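Local coordinates for oligopeptide-binding protein oppA (Lactococcus lactis, PDB 3DRF) that captures oligopeptides in a large binding cavity for uptake by the ABC transporter OppABCDF, here closed around an endogenous peptide, at residues A47-G52 with T216-T221; G277-Q282 with V417-A422; Q321-P326 with D465-D470. All coordinates share one frame; numbering follows the deposited sequence.

Contact 1 of 3, residues A47-G52 with T216-T221; sequences AQWLSG and TKPLVT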
ATOM      1  N   ALA A  47      10.696  -0.900 -11.785  1.00  8.63           N
ATOM      2  CA  ALA A  47      10.131  -2.142 -12.358  1.00  8.42           C
ATOM      3  C   ALA A  47      10.477  -3.340 -11.463  1.00  8.18           C
ATOM      4  O   ALA A  47      11.573  -3.592 -11.216  1.00  9.13           O
ATOM      5  CB  ALA A  47      10.650  -2.421 -13.763  1.00  9.49           C
ATOM      6  N   GLN A  48       9.437  -3.983 -10.978  1.00  7.27           N
ATOM      7  CA  GLN A  48       9.567  -5.246 -10.178  1.00  7.09           C
ATOM      8  C   GLN A  48       8.288  -6.034 -10.384  1.00  6.76           C
ATOM      9  O   GLN A  48       7.246  -5.671  -9.911  1.00  8.17           O
ATOM     10  CB  GLN A  48       9.790  -4.940  -8.684  1.00  6.67           C
ATOM     11  CG  GLN A  48       9.922  -6.244  -7.821  1.00  6.55           C
ATOM     12  CD  GLN A  48      10.790  -7.309  -8.526  1.00  5.79           C
ATOM     13  OE1 GLN A  48      10.321  -8.305  -8.934  1.00  6.32           O
ATOM     14  NE2 GLN A  48      12.080  -7.047  -8.602  1.00  7.09           N
ATOM     15  N   TRP A  49       8.400  -7.115 -11.144  1.00  6.02           N
ATOM     16  CA  TRP A  49       7.204  -7.849 -11.576  1.00  5.87           C
ATOM     17  C   TRP A  49       6.711  -8.876 -10.567  1.00  5.60           C
ATOM     18  O   TRP A  49       5.644  -9.399 -10.692  1.00  5.94           O
ATOM     19  CB  TRP A  49       7.488  -8.507 -12.971  1.00  5.98           C
ATOM     20  CG  TRP A  49       7.656  -7.413 -14.073  1.00  6.06           C
ATOM     21  CD1 TRP A  49       8.799  -6.799 -14.424  1.00  6.80           C
ATOM     22  CD2 TRP A  49       6.607  -6.823 -14.849  1.00  5.95           C
ATOM     23  NE1 TRP A  49       8.531  -5.872 -15.408  1.00  6.61           N
ATOM     24  CE2 TRP A  49       7.197  -5.877 -15.692  1.00  6.59           C
ATOM     25  CE3 TRP A  49       5.205  -7.029 -14.932  1.00  6.66           C
ATOM     26  CZ2 TRP A  49       6.455  -5.120 -16.629  1.00  6.81           C
ATOM     27  CZ3 TRP A  49       4.472  -6.249 -15.833  1.00  6.87           C
ATOM     28  CH2 TRP A  49       5.112  -5.299 -16.671  1.00  7.52           C
ATOM     29  N   LEU A  50       7.527  -9.110  -9.545  1.00  5.74           N
ATOM     30  CA  LEU A  50       7.135 -10.022  -8.432  1.00  5.64           C
ATOM     31  C   LEU A  50       6.528  -9.213  -7.296  1.00  5.65           C
ATOM     32  O   LEU A  50       7.131  -8.361  -6.749  1.00  5.84           O
ATOM     33  CB  LEU A  50       8.360 -10.802  -7.888  1.00  5.98           C
ATOM     34  CG  LEU A  50       9.131 -11.698  -8.884  1.00  6.85           C
ATOM     35  CD1 LEU A  50      10.209 -12.472  -8.130  1.00  7.77           C
ATOM     36  CD2 LEU A  50       8.171 -12.695  -9.644  1.00  9.42           C
ATOM     37  N   SER A  51       5.243  -9.527  -7.051  0.50  5.52           N
ATOM     38  CA  SER A  51       4.491  -8.812  -6.011  0.50  6.04           C
ATOM     39  C   SER A  51       5.233  -8.772  -4.685  0.50  6.06           C
ATOM     40  O   SER A  51       5.318  -7.723  -4.044  0.50  6.01           O
ATOM     41  CB  SER A  51       3.114  -9.454  -5.824  0.50  6.13           C
ATOM     42  OG  SER A  51       2.301  -8.740  -4.919  0.60  6.73           O
ATOM     43  N   GLY A  52       5.804  -9.893  -4.272  1.00  6.00           N
ATOM     44  CA  GLY A  52       6.413  -9.996  -2.959  1.00  6.40           C
ATOM     45  C   GLY A  52       7.580  -9.044  -2.784  1.00  5.74           C
ATOM     46  O   GLY A  52       7.923  -8.665  -1.664  1.00  6.76           O
ATOM     47  N   THR A 216      13.348  -6.015 -16.384  1.00  8.20           N
ATOM     48  CA  THR A 216      13.254  -5.670 -17.824  1.00  9.40           C
ATOM     49  C   THR A 216      12.781  -6.804 -18.691  1.00  9.31           C
ATOM     50  O   THR A 216      12.260  -6.556 -19.734  1.00 10.16           O
ATOM     51  CB  THR A 216      14.613  -5.195 -18.334  1.00  9.91           C
ATOM     52  OG1 THR A 216      15.588  -6.144 -17.925  1.00 10.92           O
ATOM     53  CG2 THR A 216      14.961  -3.788 -17.734  1.00 11.32           C
ATOM     54  N   LYS A 217      12.886  -8.023 -18.212  1.00  9.11           N
ATOM     55  CA  LYS A 217      12.667  -9.227 -19.036  1.00  9.58           C
ATOM     56  C   LYS A 217      11.923 -10.319 -18.236  1.00  8.03           C
ATOM     57  O   LYS A 217      12.398 -11.377 -18.098  1.00  8.16           O
ATOM     58  CB  LYS A 217      14.034  -9.821 -19.536  1.00 11.27           C
ATOM     59  CG  LYS A 217      14.800  -8.917 -20.578  1.00 15.39           C
ATOM     60  CD  LYS A 217      16.022  -9.659 -21.196  1.00 20.95           C
ATOM     61  CE  LYS A 217      17.281 -10.000 -20.272  1.00 24.35           C
ATOM     62  NZ  LYS A 217      18.574 -10.632 -20.841  1.00 27.16           N
ATOM     63  N   PRO A 218      10.740  -9.953 -17.699  1.00  7.51           N
ATOM     64  CA  PRO A 218       9.970 -10.916 -16.904  1.00  7.31           C
ATOM     65  C   PRO A 218       9.124 -11.868 -17.740  1.00  7.46           C
ATOM     66  O   PRO A 218       8.984 -11.623 -18.887  1.00  8.07           O
ATOM     67  CB  PRO A 218       9.054  -9.981 -16.085  1.00  7.03           C
ATOM     68  CG  PRO A 218       8.682  -8.884 -17.132  1.00  7.42           C
ATOM     69  CD  PRO A 218      10.000  -8.677 -17.896  1.00  7.89           C
ATOM     70  N   LEU A 219       8.604 -12.932 -17.161  1.00  6.81           N
ATOM     71  CA  LEU A 219       7.396 -13.597 -17.647  1.00  6.49           C
ATOM     72  C   LEU A 219       6.167 -13.102 -16.875  1.00  6.32           C
ATOM     73  O   LEU A 219       6.232 -12.827 -15.689  1.00  6.88           O
ATOM     74  CB  LEU A 219       7.482 -15.139 -17.508  1.00  6.87           C
ATOM     75  CG  LEU A 219       8.701 -15.802 -18.178  1.00  7.82           C
ATOM     76  CD1 LEU A 219       8.594 -17.349 -18.081  1.00  8.91           C
ATOM     77  CD2 LEU A 219       8.789 -15.360 -19.670  1.00  9.17           C
ATOM     78  N   VAL A 220       5.047 -13.035 -17.588  1.00  6.25           N
ATOM     79  CA  VAL A 220       3.769 -12.606 -16.996  1.00  6.46           C
ATOM     80  C   VAL A 220       2.649 -13.500 -17.490  1.00  6.50           C
ATOM     81  O   VAL A 220       2.803 -14.345 -18.330  1.00  6.81           O
ATOM     82  CB  VAL A 220       3.447 -11.128 -17.291  1.00  6.76           C
ATOM     83  CG1 VAL A 220       4.623 -10.228 -16.851  1.00  7.71           C
ATOM     84  CG2 VAL A 220       3.153 -10.927 -18.820  1.00  7.49           C
ATOM     85  N   THR A 221       1.504 -13.285 -16.884  1.00  6.54           N
ATOM     86  CA  THR A 221       0.316 -14.127 -17.140  1.00  7.32           C
ATOM     87  C   THR A 221      -0.915 -13.334 -17.697  1.00  7.41           C
ATOM     88  O   THR A 221      -1.886 -13.907 -18.009  1.00  7.30           O
ATOM     89  CB  THR A 221      -0.163 -14.849 -15.829  1.00  7.40           C
ATOM     90  OG1 THR A 221      -0.662 -13.892 -14.876  1.00  7.80           O
ATOM     91  CG2 THR A 221       0.962 -15.709 -15.211  1.00  7.95           C
TER
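W49 and P218 carry most of the apolar contact between the loop that follows strand 34-40 and the loop that leads into strand 224-230. The proline lies over one face of the indole: its CG stands 3.4 Å from the centroid of the five-membered ring of W49 and only 8° off the ring normal, a CH-pi contact with the methylene above the pyrrole part. P218 CB reaches the same face, 3.5 Å from W49 CG, and continues the overlap back toward the root of the side chain. V220 adds a second, lighter touch at the benzene part, where its CG1 comes to 3.8 Å from W49 CE3 at a slant. With CG anti to the carbonyl carbon, chi1 (-67°) places the indole beside the backbone N, facing the 216-221 loop, and proline and valine, two residues apart, meet its two halves.

The polar interactions lie around this packing. W49 NE1 donates to the backbone O of T215, just ahead of T216, which ties the indole to the same loop that packs over its face. Within 47-52, Q48 folds its amide back and OE1 accepts from L50 N at 3.0 Å, in the carbonyl plane and on a lone pair, while Q48 NE2 bonds T214 OG1.

F59 meets the indole edge-to-face, and P226, I235 and Y237 of strands 224-230 and 234-239 also touch it, placing W49 against the mixed five-stranded sheet. With an alanine here, P218 and V220 would probably lose the aromatic surface they pack on, and T215 O its indole donor. Dispersion and CH-pi attraction thus do the work between the side chains, and the indole N-H, bonded to T215 O, probably helps to fix the rotation of the ring.

Contact 2 of 3, residues G277-Q282 with V417-A422; sequences GMVSSQ and VGDANA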
ATOM      1  N   GLY A 277      -3.226   8.384 -11.210  1.00  9.33           N
ATOM      2  CA  GLY A 277      -2.495   8.900 -10.052  1.00  9.68           C
ATOM      3  C   GLY A 277      -2.343  10.399  -9.922  1.00  9.94           C
ATOM      4  O   GLY A 277      -1.551  10.850  -9.173  1.00 10.07           O
ATOM      5  N   MET A 278      -3.141  11.155 -10.671  1.00  9.58           N
ATOM      6  CA  MET A 278      -2.995  12.611 -10.612  1.00  9.59           C
ATOM      7  C   MET A 278      -3.418  13.207  -9.282  1.00  9.65           C
ATOM      8  O   MET A 278      -4.391  12.794  -8.731  1.00  9.68           O
ATOM      9  CB  MET A 278      -3.765  13.287 -11.759  1.00  9.67           C
ATOM     10  CG  MET A 278      -3.141  12.990 -13.116  1.00 10.09           C
ATOM     11  SD  MET A 278      -3.983  13.897 -14.462  1.00 10.68           S
ATOM     12  CE  MET A 278      -3.468  15.607 -14.126  1.00 10.69           C
ATOM     13  N   VAL A 279      -2.645  14.181  -8.821  1.00  9.51           N
ATOM     14  CA  VAL A 279      -2.850  14.836  -7.529  1.00 10.28           C
ATOM     15  C   VAL A 279      -4.178  15.647  -7.517  1.00 10.18           C
ATOM     16  O   VAL A 279      -4.623  16.183  -8.511  1.00 10.49           O
ATOM     17  CB  VAL A 279      -1.665  15.765  -7.161  1.00 10.34           C
ATOM     18  CG1 VAL A 279      -0.436  14.912  -6.746  1.00 11.80           C
ATOM     19  CG2 VAL A 279      -1.337  16.804  -8.245  1.00 11.42           C
ATOM     20  N   SER A 280      -4.754  15.742  -6.340  0.50 10.29           N
ATOM     21  CA  SER A 280      -6.014  16.450  -6.142  0.50 10.41           C
ATOM     22  C   SER A 280      -5.952  17.925  -6.553  0.50 10.32           C
ATOM     23  O   SER A 280      -6.948  18.472  -7.008  0.50 10.19           O
ATOM     24  CB  SER A 280      -6.427  16.355  -4.675  0.50 10.48           C
ATOM     25  OG  SER A 280      -6.719  15.010  -4.308  0.50 10.73           O
ATOM     26  N   SER A 281      -4.782  18.540  -6.436  1.00 10.22           N
ATOM     27  CA  SER A 281      -4.654  19.985  -6.722  1.00 10.27           C
ATOM     28  C   SER A 281      -4.849  20.326  -8.215  1.00 10.22           C
ATOM     29  O   SER A 281      -5.093  21.441  -8.534  1.00 10.54           O
ATOM     30  CB  SER A 281      -3.323  20.535  -6.251  1.00 10.86           C
ATOM     31  OG  SER A 281      -2.247  19.909  -6.934  1.00 11.50           O
ATOM     32  N   GLN A 282      -4.705  19.349  -9.096  1.00  9.56           N
ATOM     33  CA  GLN A 282      -4.900  19.547 -10.528  1.00  9.60           C
ATOM     34  C   GLN A 282      -6.297  19.260 -11.052  1.00  9.62           C
ATOM     35  O   GLN A 282      -6.558  19.378 -12.187  1.00  9.30           O
ATOM     36  CB  GLN A 282      -3.851  18.667 -11.278  1.00 10.36           C
ATOM     37  CG  GLN A 282      -2.397  19.145 -11.065  1.00 10.05           C
ATOM     38  CD  GLN A 282      -1.372  18.194 -11.581  1.00 11.90           C
ATOM     39  OE1 GLN A 282      -1.655  17.085 -11.916  1.00 12.21           O
ATOM     40  NE2 GLN A 282      -0.169  18.655 -11.616  1.00 12.59           N
ATOM     41  N   VAL A 417       8.610  14.883  -1.136  1.00  9.77           N
ATOM     42  CA  VAL A 417       8.362  15.598  -2.369  1.00 10.40           C
ATOM     43  C   VAL A 417       6.904  15.308  -2.728  1.00 10.71           C
ATOM     44  O   VAL A 417       6.423  14.247  -2.509  1.00 11.62           O
ATOM     45  CB  VAL A 417       9.334  15.047  -3.474  1.00 10.73           C
ATOM     46  CG1 VAL A 417       8.914  15.493  -4.927  1.00 11.97           C
ATOM     47  CG2 VAL A 417      10.752  15.551  -3.168  1.00 11.77           C
ATOM     48  N   GLY A 418       6.230  16.313  -3.281  1.00 11.52           N
ATOM     49  CA  GLY A 418       4.915  16.136  -3.875  1.00 12.43           C
ATOM     50  C   GLY A 418       4.733  17.080  -5.053  1.00 13.10           C
ATOM     51  O   GLY A 418       5.599  17.287  -5.848  1.00 14.76           O
ATOM     52  N   ASP A 419       3.541  17.654  -5.120  1.00 13.12           N
ATOM     53  CA  ASP A 419       3.173  18.611  -6.170  1.00 12.70           C
ATOM     54  C   ASP A 419       3.726  19.991  -5.845  1.00 12.69           C
ATOM     55  O   ASP A 419       4.508  20.162  -4.958  1.00 11.64           O
ATOM     56  CB  ASP A 419       1.627  18.640  -6.374  1.00 13.59           C
ATOM     57  CG  ASP A 419       0.844  19.203  -5.180  1.00 13.88           C
ATOM     58  OD1 ASP A 419       1.403  19.796  -4.303  1.00 14.02           O
ATOM     59  OD2 ASP A 419      -0.382  19.013  -5.159  1.00 15.73           O
ATOM     60  N   ALA A 420       3.324  20.966  -6.652  1.00 12.73           N
ATOM     61  CA  ALA A 420       3.868  22.316  -6.508  1.00 12.92           C
ATOM     62  C   ALA A 420       3.570  22.981  -5.150  1.00 12.59           C
ATOM     63  O   ALA A 420       4.171  23.902  -4.819  1.00 14.05           O
ATOM     64  CB  ALA A 420       3.363  23.220  -7.654  1.00 13.88           C
ATOM     65  N   ASN A 421       2.614  22.436  -4.422  1.00 11.43           N
ATOM     66  CA  ASN A 421       2.265  22.970  -3.110  1.00 10.98           C
ATOM     67  C   ASN A 421       2.922  22.259  -1.909  1.00 10.51           C
ATOM     68  O   ASN A 421       2.724  22.657  -0.763  1.00  9.92           O
ATOM     69  CB  ASN A 421       0.756  22.927  -2.913  1.00 11.12           C
ATOM     70  CG  ASN A 421      -0.012  23.585  -4.063  1.00 12.55           C
ATOM     71  OD1 ASN A 421       0.327  24.649  -4.466  1.00 14.46           O
ATOM     72  ND2 ASN A 421      -1.079  22.969  -4.458  1.00 12.99           N
ATOM     73  N   ALA A 422       3.677  21.192  -2.170  1.00 10.28           N
ATOM     74  CA  ALA A 422       4.190  20.364  -1.070  1.00  9.72           C
ATOM     75  C   ALA A 422       5.102  21.133  -0.106  1.00 10.15           C
ATOM     76  O   ALA A 422       5.015  20.971   1.063  1.00  9.56           O
ATOM     77  CB  ALA A 422       4.910  19.107  -1.642  1.00 10.25           C
TER
HETATM   78  O   HOH W   1      -2.857  17.593  -4.339  1.00 17.12           O
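D419 turns its OD2 to V279 and S281, and the segment 417-422 approaches 277-282 mainly through this side chain. Its CG sits between the backbone N and the carbonyl carbon (chi1 67°), which directs the carboxylate to the other segment, and chi2 (14°) leaves OD2 there and OD1 toward N421 N. OD2 accepts from S281 OG at 2.7 Å; the hydroxyl approaches from above the carboxylate plane, 44° out of it. The same oxygen takes a second bond from a water, 3.0 Å away, which in turn accepts from S281 N, so that hydroxyl and backbone amide of one serine are both directed at D419 OD2, one directly and one through the water. Beside this polar pair V279 places CG2 at 3.9 Å from D419 OD2 and close to D419 CB, an apolar flank to the carboxylate.

The other oxygen, D419 OD1, accepts from N421 N at 2.9 Å. This is a capping bond in the type I turn from D419 to A422, closed by A422 N bonding D419 O, just where the chain enters helix 422-435. One aspartate therefore caps a turn with one oxygen and joins a separate loop with the other.

N421 then comes back to the contact, its ND2 resting 3.8 Å from S281 CB without bonding it. On the side of 277-282, S281 belongs to a short 3-10 turn, in which Q282 N bonds V279 O, ahead of helix 283-287. The backbone of V279 has partners of its own: N bonds Q40 OE1 and O accepts from Y545 OH of strand 536-549, while T260 touches the side chains of both V279 and D419.

Contact 3 of 3, residues Q321-P326 with D465-D470; sequences QDRKTP and DWDITD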
ATOM      1  N   GLN A 321       9.921  -1.207  20.327  1.00  6.13           N
ATOM      2  CA  GLN A 321       9.554   0.197  20.585  1.00  7.28           C
ATOM      3  C   GLN A 321      10.478   0.809  21.675  1.00  8.04           C
ATOM      4  O   GLN A 321      10.050   1.086  22.735  1.00 10.62           O
ATOM      5  CB  GLN A 321       8.057   0.229  21.013  1.00  6.79           C
ATOM      6  CG  GLN A 321       7.478   1.679  21.052  1.00  6.89           C
ATOM      7  CD  GLN A 321       5.987   1.664  21.368  1.00  7.78           C
ATOM      8  OE1 GLN A 321       5.286   0.771  21.071  1.00  7.51           O
ATOM      9  NE2 GLN A 321       5.555   2.714  22.028  1.00 10.28           N
ATOM     10  N   ASP A 322      11.739   0.984  21.335  1.00  8.50           N
ATOM     11  CA  ASP A 322      12.799   1.342  22.310  1.00  9.39           C
ATOM     12  C   ASP A 322      13.532   2.646  21.967  1.00  9.69           C
ATOM     13  O   ASP A 322      14.569   2.908  22.518  1.00 10.50           O
ATOM     14  CB  ASP A 322      13.791   0.165  22.474  1.00 10.01           C
ATOM     15  CG  ASP A 322      14.593  -0.143  21.235  1.00 10.97           C
ATOM     16  OD1 ASP A 322      14.366   0.371  20.185  1.00 12.60           O
ATOM     17  OD2 ASP A 322      15.445  -1.015  21.361  1.00 15.25           O
ATOM     18  N   ARG A 323      13.011   3.438  21.062  1.00  8.98           N
ATOM     19  CA  ARG A 323      13.713   4.671  20.697  1.00  9.29           C
ATOM     20  C   ARG A 323      13.533   5.732  21.768  1.00  9.82           C
ATOM     21  O   ARG A 323      12.475   5.995  22.198  1.00  9.59           O
ATOM     22  CB  ARG A 323      13.194   5.183  19.344  1.00  9.37           C
ATOM     23  CG  ARG A 323      13.986   6.405  18.772  1.00  9.15           C
ATOM     24  CD  ARG A 323      13.687   6.681  17.306  1.00  8.89           C
ATOM     25  NE  ARG A 323      14.423   7.844  16.836  1.00  8.08           N
ATOM     26  CZ  ARG A 323      13.944   9.069  16.765  1.00  7.28           C
ATOM     27  NH1 ARG A 323      12.694   9.332  17.110  1.00  7.16           N
ATOM     28  NH2 ARG A 323      14.751  10.060  16.374  1.00  8.81           N
ATOM     29  N   LYS A 324      14.645   6.388  22.111  1.00 10.23           N
ATOM     30  CA  LYS A 324      14.618   7.475  23.095  1.00 11.59           C
ATOM     31  C   LYS A 324      14.284   8.766  22.372  1.00 10.84           C
ATOM     32  O   LYS A 324      14.973   9.153  21.514  1.00 12.22           O
ATOM     33  CB  LYS A 324      15.956   7.581  23.839  1.00 12.82           C
ATOM     34  CG  LYS A 324      16.150   6.401  24.712  1.00 18.38           C
ATOM     35  CD  LYS A 324      17.381   6.470  25.588  1.00 23.29           C
ATOM     36  CE  LYS A 324      17.607   5.100  26.189  1.00 26.43           C
ATOM     37  NZ  LYS A 324      17.997   4.232  25.103  1.00 28.23           N
ATOM     38  N   THR A 325      13.159   9.374  22.716  1.00  9.92           N
ATOM     39  CA  THR A 325      12.682  10.564  22.012  1.00  9.76           C
ATOM     40  C   THR A 325      11.555  11.259  22.833  1.00  9.64           C
ATOM     41  O   THR A 325      10.835  10.595  23.483  1.00 10.39           O
ATOM     42  CB  THR A 325      12.131  10.182  20.585  1.00  8.95           C
ATOM     43  OG1 THR A 325      11.459  11.286  19.998  1.00  9.00           O
ATOM     44  CG2 THR A 325      11.149   8.969  20.576  1.00  9.33           C
ATOM     45  N   PRO A 326      11.397  12.579  22.707  1.00 10.07           N
ATOM     46  CA  PRO A 326      10.233  13.229  23.315  1.00  9.96           C
ATOM     47  C   PRO A 326       8.889  12.600  22.882  1.00  9.41           C
ATOM     48  O   PRO A 326       7.919  12.666  23.572  1.00  9.79           O
ATOM     49  CB  PRO A 326      10.366  14.684  22.830  1.00 10.28           C
ATOM     50  CG  PRO A 326      11.889  14.884  22.722  1.00 11.34           C
ATOM     51  CD  PRO A 326      12.288  13.576  22.070  1.00 10.57           C
ATOM     52  N   ASP A 465      17.204   8.874  12.615  1.00  9.05           N
ATOM     53  CA  ASP A 465      17.464  10.296  12.278  1.00  8.97           C
ATOM     54  C   ASP A 465      16.280  11.084  11.713  1.00  8.15           C
ATOM     55  O   ASP A 465      16.420  12.063  11.064  1.00  8.95           O
ATOM     56  CB  ASP A 465      18.655  10.366  11.318  1.00  9.26           C
ATOM     57  CG  ASP A 465      18.365   9.733   9.937  1.00  9.68           C
ATOM     58  OD1 ASP A 465      17.273   9.172   9.730  1.00  9.29           O
ATOM     59  OD2 ASP A 465      19.243   9.818   9.067  1.00 10.58           O
ATOM     60  N   TRP A 466      15.105  10.538  11.959  1.00  7.64           N
ATOM     61  CA  TRP A 466      13.851  11.236  11.718  1.00  7.24           C
ATOM     62  C   TRP A 466      12.914  10.990  12.913  1.00  6.35           C
ATOM     63  O   TRP A 466      13.011  10.023  13.603  1.00  6.46           O
ATOM     64  CB  TRP A 466      13.197  10.798  10.383  1.00  7.13           C
ATOM     65  CG  TRP A 466      12.752   9.327  10.411  1.00  7.23           C
ATOM     66  CD1 TRP A 466      13.518   8.244  10.157  1.00  6.84           C
ATOM     67  CD2 TRP A 466      11.420   8.843  10.674  1.00  6.04           C
ATOM     68  NE1 TRP A 466      12.750   7.083  10.246  1.00  6.94           N
ATOM     69  CE2 TRP A 466      11.470   7.437  10.578  1.00  6.69           C
ATOM     70  CE3 TRP A 466      10.218   9.455  11.008  1.00  5.63           C
ATOM     71  CZ2 TRP A 466      10.360   6.633  10.814  1.00  6.69           C
ATOM     72  CZ3 TRP A 466       9.126   8.657  11.253  1.00  6.21           C
ATOM     73  CH2 TRP A 466       9.195   7.262  11.130  1.00  6.55           C
ATOM     74  N   ASP A 467      12.017  11.953  13.105  1.00  6.68           N
ATOM     75  CA  ASP A 467      11.007  11.882  14.141  1.00  6.12           C
ATOM     76  C   ASP A 467       9.557  11.796  13.643  1.00  5.96           C
ATOM     77  O   ASP A 467       8.786  11.058  14.201  1.00  6.27           O
ATOM     78  CB  ASP A 467      11.140  13.108  15.082  1.00  6.29           C
ATOM     79  CG  ASP A 467      12.511  13.172  15.744  1.00  7.15           C
ATOM     80  OD1 ASP A 467      12.787  12.232  16.459  1.00  7.57           O
ATOM     81  OD2 ASP A 467      13.226  14.142  15.511  1.00  8.02           O
ATOM     82  N   ILE A 468       9.241  12.600  12.637  1.00  5.86           N
ATOM     83  CA  ILE A 468       7.877  12.674  12.067  1.00  6.33           C
ATOM     84  C   ILE A 468       8.056  12.451  10.574  1.00  6.33           C
ATOM     85  O   ILE A 468       8.958  12.959   9.977  1.00  6.63           O
ATOM     86  CB  ILE A 468       7.274  14.089  12.267  1.00  6.31           C
ATOM     87  CG1 ILE A 468       7.223  14.491  13.766  1.00  6.39           C
ATOM     88  CG2 ILE A 468       5.833  14.197  11.648  1.00  7.64           C
ATOM     89  CD1 ILE A 468       6.933  16.036  13.950  1.00  8.54           C
ATOM     90  N   THR A 469       7.154  11.689   9.965  1.00  6.38           N
ATOM     91  CA  THR A 469       7.070  11.581   8.505  1.00  6.28           C
ATOM     92  C   THR A 469       5.588  11.395   8.147  1.00  6.49           C
ATOM     93  O   THR A 469       4.779  11.187   8.956  1.00  7.19           O
ATOM     94  CB  THR A 469       8.020  10.476   7.934  1.00  6.83           C
ATOM     95  OG1 THR A 469       8.142  10.694   6.515  1.00  6.70           O
ATOM     96  CG2 THR A 469       7.417   9.091   8.130  1.00  7.23           C
ATOM     97  N   ASP A 470       5.324  11.465   6.848  1.00  7.15           N
ATOM     98  CA  ASP A 470       3.993  11.239   6.255  1.00  7.45           C
ATOM     99  C   ASP A 470       4.070  10.032   5.359  1.00  8.03           C
ATOM    100  O   ASP A 470       4.975   9.926   4.584  1.00  9.05           O
ATOM    101  CB  ASP A 470       3.590  12.446   5.393  1.00  8.33           C
ATOM    102  CG  ASP A 470       3.519  13.742   6.198  1.00  8.32           C
ATOM    103  OD1 ASP A 470       2.883  13.706   7.253  1.00  8.96           O
ATOM    104  OD2 ASP A 470       4.068  14.721   5.762  1.00  9.71           O
TER
HETATM  105  O   HOH W   2      13.539  12.795  19.014  1.00 10.35           O
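R323 grips D467 end-on, with NH1 and NH2 both closing on the one oxygen OD1, at 3.0 Å from NH1 and 2.9 Å from NH2. OD1 lies in the guanidinium plane, whereas the carboxylate is turned 45° against it; NH1 meets OD1 nearly along its C-O axis and NH2 comes from above the carboxylate plane. An extended chain from CG to NE carries the charge across to the opposite segment. A water donates a third bond to D467 OD1, at 2.7 Å, and is also hydrogen-bonded to T325 OG1.

Several other polar atoms are satisfied outside the pair: D467 OD2 accepts from V412 N, R323 NE donates to N464 OD1, and R323 NH1 also reaches N308 O. W466 O lies over one face of the guanidinium, 3.3 Å from NH2, at an angle too poor for a hydrogen bond. The buried carboxylate thus has four donors, three of them protein groups, which are likely to stabilise its negative charge.

Such a salt bridge to a buried aspartate clamps the loop before helix 330-339 to the start of strand 468-474, in the mixed sheet of a venus-flytrap binding protein.

Contacts 1 and 3 are buried, while contact 2 lies at the surface. Chemistry follows place only in part: contact 1 is apolar packing on an aromatic face, contact 3 pairs a buried aspartate with an arginine, supplied with further polar partners, and contact 2 depends on a neutral hydroxyl, a carboxylate and a water. The loops of contact 1 flank strands 34-40 and 224-230 of the five-stranded sheet, whose edge strand 274-276 also leads into contact 2. The second segments of contacts 2 and 3 follow or begin the neighbouring strands 407-414 and 468-474 of the eight-stranded sheet. Contacts 2 and 3 interleave along the chain, nearest atoms about 8 Å apart; contact 1 closes before either opens.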